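Local coordinates for possible TctC subunit of the Tripartite Tricarboxylate Transport(TTT) Family (Rhodopseudomonas palustris, PDB 6HKE), which binds malate, and is probably the periplasmic receptor that delivers C4-dicarboxylates to a tripartite tricarboxylate transporter, at residues Val113-Arg118 and Val186-Asp191; Ala67-Asp72 and Phe242-Thr247. The protein carries 2 engineered substitutions. All blocks are in the same frame, centred on the assembly; numbering follows the deposited sequence.

Interaction 1 (Val113-Arg118 and Val186-Asp191); sequences VLLLAR and VDYMCD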
loop_
_atom_site.group_PDB
_atom_site.type_symbol
_atom_site.label_atom_id
_atom_site.label_comp_id
_atom_site.label_asym_id
_atom_site.label_seq_id
_atom_site.Cartn_x
_atom_site.Cartn_y
_atom_site.Cartn_z
ATOM N N VAL A 113 1.268 -3.137 -7.955
ATOM C CA VAL A 113 0.843 -4.364 -7.246
ATOM C C VAL A 113 1.065 -5.547 -8.194
ATOM O O VAL A 113 0.802 -5.400 -9.426
ATOM C CB VAL A 113 -0.637 -4.234 -6.856
ATOM C CG1 VAL A 113 -1.269 -5.573 -6.515
ATOM C CG2 VAL A 113 -0.809 -3.239 -5.725
ATOM N N LEU A 114 1.474 -6.678 -7.614
ATOM C CA LEU A 114 1.768 -7.959 -8.289
ATOM C C LEU A 114 0.833 -9.039 -7.759
ATOM O O LEU A 114 0.621 -9.090 -6.539
ATOM C CB LEU A 114 3.209 -8.345 -7.965
ATOM C CG LEU A 114 4.265 -7.564 -8.729
ATOM C CD1 LEU A 114 5.644 -7.808 -8.154
ATOM C CD2 LEU A 114 4.239 -7.963 -10.193
ATOM N N LEU A 115 0.366 -9.917 -8.645
ATOM C CA LEU A 115 -0.316 -11.170 -8.255
ATOM C C LEU A 115 0.764 -12.213 -7.992
ATOM O O LEU A 115 1.460 -12.546 -8.939
ATOM C CB LEU A 115 -1.251 -11.584 -9.386
ATOM C CG LEU A 115 -1.890 -12.949 -9.218
ATOM C CD1 LEU A 115 -2.645 -13.034 -7.897
ATOM C CD2 LEU A 115 -2.794 -13.245 -10.397
ATOM N N LEU A 116 0.966 -12.611 -6.735
ATOM C CA LEU A 116 1.979 -13.621 -6.337
ATOM C C LEU A 116 1.265 -14.920 -5.999
ATOM O O LEU A 116 0.102 -14.868 -5.589
ATOM C CB LEU A 116 2.737 -13.183 -5.093
ATOM C CG LEU A 116 3.312 -11.783 -5.095
ATOM C CD1 LEU A 116 4.104 -11.596 -3.817
ATOM C CD2 LEU A 116 4.176 -11.534 -6.326
ATOM N N ALA A 117 1.954 -16.040 -6.110
ATOM C CA ALA A 117 1.452 -17.309 -5.554
ATOM C C ALA A 117 2.605 -18.045 -4.906
ATOM O O ALA A 117 3.788 -17.713 -5.183
ATOM C CB ALA A 117 0.795 -18.136 -6.627
ATOM N N ARG A 118 2.241 -19.019 -4.074
ATOM C CA ARG A 118 3.182 -20.026 -3.536
ATOM C C ARG A 118 3.928 -20.679 -4.714
ATOM O O ARG A 118 3.296 -20.861 -5.784
ATOM C CB ARG A 118 2.411 -21.012 -2.657
ATOM C CG ARG A 118 1.242 -21.714 -3.330
ATOM C CD ARG A 118 0.701 -22.723 -2.331
ATOM N NE ARG A 118 -0.254 -23.641 -2.918
ATOM C CZ ARG A 118 0.071 -24.730 -3.596
ATOM N NH1 ARG A 118 1.342 -25.050 -3.785
ATOM N NH2 ARG A 118 -0.885 -25.491 -4.097
ATOM N N VAL A 186 -0.770 -20.277 2.307
ATOM C CA VAL A 186 -1.806 -19.602 1.477
ATOM C C VAL A 186 -1.396 -19.731 0.002
ATOM O O VAL A 186 -0.213 -20.014 -0.277
ATOM C CB VAL A 186 -2.017 -18.138 1.915
ATOM C CG1 VAL A 186 -2.682 -18.053 3.281
ATOM C CG2 VAL A 186 -0.720 -17.349 1.898
ATOM N N ASP A 187 -2.351 -19.533 -0.908
ATOM C CA ASP A 187 -2.238 -19.896 -2.343
ATOM C C ASP A 187 -1.816 -18.675 -3.156
ATOM O O ASP A 187 -0.803 -18.759 -3.869
ATOM C CB ASP A 187 -3.534 -20.547 -2.807
ATOM C CG ASP A 187 -3.702 -21.883 -2.101
ATOM O OD1 ASP A 187 -2.868 -22.770 -2.352
ATOM O OD2 ASP A 187 -4.582 -21.983 -1.228
ATOM N N TYR A 188 -2.534 -17.565 -3.041
ATOM C CA TYR A 188 -2.100 -16.327 -3.721
ATOM C C TYR A 188 -2.461 -15.088 -2.913
ATOM O O TYR A 188 -3.081 -15.146 -1.840
ATOM C CB TYR A 188 -2.612 -16.295 -5.158
ATOM C CG TYR A 188 -4.094 -16.146 -5.362
ATOM C CD1 TYR A 188 -4.913 -17.258 -5.376
ATOM C CD2 TYR A 188 -4.654 -14.915 -5.673
ATOM C CE1 TYR A 188 -6.262 -17.148 -5.656
ATOM C CE2 TYR A 188 -6.006 -14.790 -5.940
ATOM C CZ TYR A 188 -6.812 -15.913 -5.937
ATOM O OH TYR A 188 -8.152 -15.813 -6.186
ATOM N N MET A 189 -2.012 -13.969 -3.460
ATOM C CA MET A 189 -1.894 -12.675 -2.773
ATOM C C MET A 189 -1.642 -11.635 -3.861
ATOM O O MET A 189 -0.877 -11.944 -4.813
ATOM C CB MET A 189 -0.698 -12.772 -1.827
ATOM C CG MET A 189 -0.700 -11.822 -0.675
ATOM S SD MET A 189 0.788 -12.235 0.259
ATOM C CE MET A 189 1.896 -10.933 -0.261
ATOM N N CYS A 190 -2.290 -10.480 -3.762
ATOM C CA CYS A 190 -1.882 -9.278 -4.520
ATOM C C CYS A 190 -1.069 -8.443 -3.554
ATOM O O CYS A 190 -1.586 -8.218 -2.457
ATOM C CB CYS A 190 -3.087 -8.547 -5.080
ATOM S SG CYS A 190 -3.993 -9.601 -6.237
ATOM N N ASP A 191 0.184 -8.125 -3.898
ATOM C CA ASP A 191 1.069 -7.376 -2.973
ATOM C C ASP A 191 1.760 -6.217 -3.709
ATOM O O ASP A 191 1.963 -6.280 -4.911
ATOM C CB ASP A 191 2.026 -8.341 -2.280
ATOM C CG ASP A 191 2.629 -7.839 -0.970
ATOM O OD1 ASP A 191 2.199 -6.775 -0.483
ATOM O OD2 ASP A 191 3.545 -8.524 -0.446
#

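Interaction 2 (Ala67-Asp72 and Phe242-Thr247); sequences AHAAPD and FAPRGT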
loop_
_atom_site.group_PDB
_atom_site.type_symbol
_atom_site.label_atom_id
_atom_site.label_comp_id
_atom_site.label_asym_id
_atom_site.label_seq_id
_atom_site.Cartn_x
_atom_site.Cartn_y
_atom_site.Cartn_z
ATOM N N ALA A 67 -7.238 10.169 13.312
ATOM C CA ALA A 67 -8.348 11.106 13.028
ATOM C C ALA A 67 -8.683 11.888 14.307
ATOM O O ALA A 67 -9.048 13.065 14.193
ATOM C CB ALA A 67 -9.540 10.348 12.504
ATOM N N HIS A 68 -8.487 11.261 15.472
ATOM C CA HIS A 68 -8.884 11.743 16.821
ATOM C C HIS A 68 -7.687 12.314 17.595
ATOM O O HIS A 68 -7.919 12.786 18.727
ATOM C CB HIS A 68 -9.573 10.602 17.597
ATOM C CG HIS A 68 -10.913 10.263 17.033
ATOM N ND1 HIS A 68 -11.198 9.033 16.481
ATOM C CD2 HIS A 68 -12.023 11.013 16.863
ATOM C CE1 HIS A 68 -12.437 9.028 16.028
ATOM N NE2 HIS A 68 -12.965 10.223 16.259
ATOM N N ALA A 69 -6.468 12.261 17.037
ATOM C CA ALA A 69 -5.235 12.773 17.687
ATOM C C ALA A 69 -5.294 14.307 17.718
ATOM O O ALA A 69 -6.099 14.886 16.950
ATOM C CB ALA A 69 -3.985 12.292 16.977
ATOM N N ALA A 70 -4.478 14.919 18.583
ATOM C CA ALA A 70 -4.227 16.375 18.651
ATOM C C ALA A 70 -3.712 16.863 17.297
ATOM O O ALA A 70 -2.757 16.304 16.772
ATOM C CB ALA A 70 -3.241 16.651 19.761
ATOM N N PRO A 71 -4.360 17.857 16.644
ATOM C CA PRO A 71 -3.860 18.408 15.380
ATOM C C PRO A 71 -2.657 19.351 15.529
ATOM O O PRO A 71 -2.705 20.446 15.023
ATOM C CB PRO A 71 -5.078 19.169 14.833
ATOM C CG PRO A 71 -5.816 19.606 16.057
ATOM C CD PRO A 71 -5.645 18.457 17.037
ATOM N N ASP A 72 -1.592 18.890 16.182
ATOM C CA ASP A 72 -0.390 19.717 16.484
ATOM C C ASP A 72 0.765 19.284 15.572
ATOM O O ASP A 72 1.813 19.920 15.616
ATOM C CB ASP A 72 -0.040 19.673 17.974
ATOM C CG ASP A 72 0.288 18.293 18.533
ATOM O OD1 ASP A 72 0.355 17.332 17.743
ATOM O OD2 ASP A 72 0.502 18.197 19.764
ATOM N N PHE A 242 -0.355 11.756 6.189
ATOM C CA PHE A 242 -1.501 12.615 6.589
ATOM C C PHE A 242 -1.390 13.011 8.068
ATOM O O PHE A 242 -0.752 12.284 8.850
ATOM C CB PHE A 242 -2.823 11.863 6.427
ATOM C CG PHE A 242 -3.068 11.253 5.071
ATOM C CD1 PHE A 242 -2.364 10.133 4.659
ATOM C CD2 PHE A 242 -4.031 11.775 4.228
ATOM C CE1 PHE A 242 -2.611 9.558 3.420
ATOM C CE2 PHE A 242 -4.288 11.184 3.002
ATOM C CZ PHE A 242 -3.577 10.083 2.598
ATOM N N ALA A 243 -2.035 14.128 8.415
ATOM C CA ALA A 243 -2.130 14.702 9.772
ATOM C C ALA A 243 -3.601 14.743 10.156
ATOM O O ALA A 243 -4.471 14.625 9.286
ATOM C CB ALA A 243 -1.513 16.079 9.815
ATOM N N PRO A 244 -3.925 14.892 11.460
ATOM C CA PRO A 244 -5.313 15.055 11.882
ATOM C C PRO A 244 -5.861 16.297 11.182
ATOM O O PRO A 244 -5.071 17.174 10.858
ATOM C CB PRO A 244 -5.226 15.164 13.411
ATOM C CG PRO A 244 -3.931 14.460 13.746
ATOM C CD PRO A 244 -3.004 14.834 12.609
ATOM N N ARG A 245 -7.167 16.316 10.911
ATOM C CA ARG A 245 -7.804 17.457 10.216
ATOM C C ARG A 245 -7.600 18.682 11.106
ATOM O O ARG A 245 -7.615 18.521 12.322
ATOM C CB ARG A 245 -9.270 17.159 9.911
ATOM C CG ARG A 245 -9.881 18.098 8.884
ATOM C CD ARG A 245 -9.127 18.134 7.568
ATOM N NE ARG A 245 -9.873 18.864 6.550
ATOM C CZ ARG A 245 -9.691 18.749 5.238
ATOM N NH1 ARG A 245 -8.763 17.939 4.751
ATOM N NH2 ARG A 245 -10.445 19.453 4.405
ATOM N N GLY A 246 -7.280 19.828 10.521
ATOM C CA GLY A 246 -7.047 21.074 11.281
ATOM C C GLY A 246 -5.598 21.272 11.700
ATOM O O GLY A 246 -5.350 22.249 12.414
ATOM N N THR A 247 -4.671 20.400 11.289
ATOM C CA THR A 247 -3.220 20.594 11.538
ATOM C C THR A 247 -2.834 21.856 10.768
ATOM O O THR A 247 -3.106 21.947 9.570
ATOM C CB THR A 247 -2.362 19.377 11.168
ATOM O OG1 THR A 247 -2.762 18.234 11.922
ATOM C CG2 THR A 247 -0.889 19.605 11.439
HETATM O O HOH W 1 -8.931 14.447 12.079
#

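Interaction 1 (Val113-Arg118 and Val186-Asp191)
Arg118 and Asp187 close one end of an antiparallel strand pair with a salt bridge. The Arg118 side chain can be followed outward. Arg118 CB lies 3.7 Å from Val186 O. CG sits between the backbone N and the carbonyl carbon (chi1 56°) and passes Asp187 O. From there the chain runs extended to NE, and Arg118 CD comes 3.5 Å from Val186 O. Arg118 NE then donates to Asp187 OD1 at 2.8 Å, with a nearly straight N-H...O angle of 167°. The oxygen lies in the guanidinium plane and is met almost along its C-O axis. The carboxylate and guanidinium planes are 65° apart. The bridge runs from Arg118 NE to the single oxygen Asp187 OD1. The other, OD2, accepts from Asn141 N.

Between here and Val113 the backbones form an antiparallel ladder. Leu114 with Asp191 and Leu116 with Met189 are hydrogen-bonded pairs. Leu115 with Cys190 and Ala117 with Tyr188 are non-hydrogen-bonded pairs. Leu116 N to Met189 O is a short bond of 2.7 Å, whereas Met189 N to Leu116 O is more bent. Arg118 N also donates to Asp187 O.

On the face of Leu115 and Tyr188, Leu115 CD1 meets Tyr188 CD2 at 3.5 Å, and the two side chains cross at a slant. Leu115 CD1 also lies 4.0 Å from Cys190 SG. Helix 150-162 packs on this face, and Tyr188 OH bonds there to Asn159. On the other face, Leu116 CD1 touches Asp191 CB at 4.2 Å, and helix 174-182 packs against Leu116 and Met189. Asp191 bonds to Asn195 and to the malate-binding Thr174.

The strands are thus joined by backbone bonds and buried apolar packing. Charge pairing is added at the partly exposed end, while the Asp191 carboxylate is well placed to position Thr174 beside malate.

Interaction 2 (Ala67-Asp72 and Phe242-Thr247)
This is mainly apolar packing between a loop and the turn at the end of a strand, partly buried at the edge of the fold and away from the malate pocket. Residues 67-72 link helix 61-67 to strand 75-80. Residues 242-247 carry the end of strand 236-244 into a type II beta turn, Pro244 to Thr247. Pro244 supplies most of the packing surface on its side. Pro244 CG lies 3.9 Å from Ala69 CB and 3.7 Å from Ala70 O. Pro244 CB is 4.3 Å from Pro71 CB. Pro71 is the centre of an inverse gamma turn, closed by a weak bond from Asp72 N to Ala70 O. Pro71 CB also lies 3.6 Å from Arg245 O in the beta turn.

Thr247 closes the turn. With OG1 beside the backbone N (chi1 -60°), the hydroxyl and Thr247 N reach Pro244 O from the same face of its plane. Thr247 OG1 donates to Pro244 O at 2.8 Å; the bond from Thr247 N is longer. Thr247 CA also points its hydrogen at Pro71 O, at 3.5 Å and 168°.

No direct hydrogen bond joins the two segments. Instead one water donates to Ala67 O and accepts from Arg245 N. Farther out, Arg245 NH1 bonds to Phe102 O, and Asp72 OD1 accepts from His74 N.

The bonds of Thr247 and of Asp72 N lie within their own segments and close the two turns. The segments themselves meet through proline and alanine carbons, one C-H...O contact and one bridging water, so their fit rests on shape more than on direct bonds.

Interactions 1 and 2 lie on opposite sides of the centre of the chain. Their centres are about 35 Å apart, and their nearest atoms are about 16 Å apart, so they do not touch. They are joined through one mixed sheet. Strand 102-118 carries residues 113-118 and pairs antiparallel with strand 236-244, whose last residues belong to interaction 2. Along the chain the order is 67-72, 113-118, 186-191, 242-247, so interaction 2 brackets interaction 1. In a periplasmic binding protein of this kind, such long strands commonly run between two lobes. Interaction 1 lies close to bound malate, whereas interaction 2 joins segments at a distant edge.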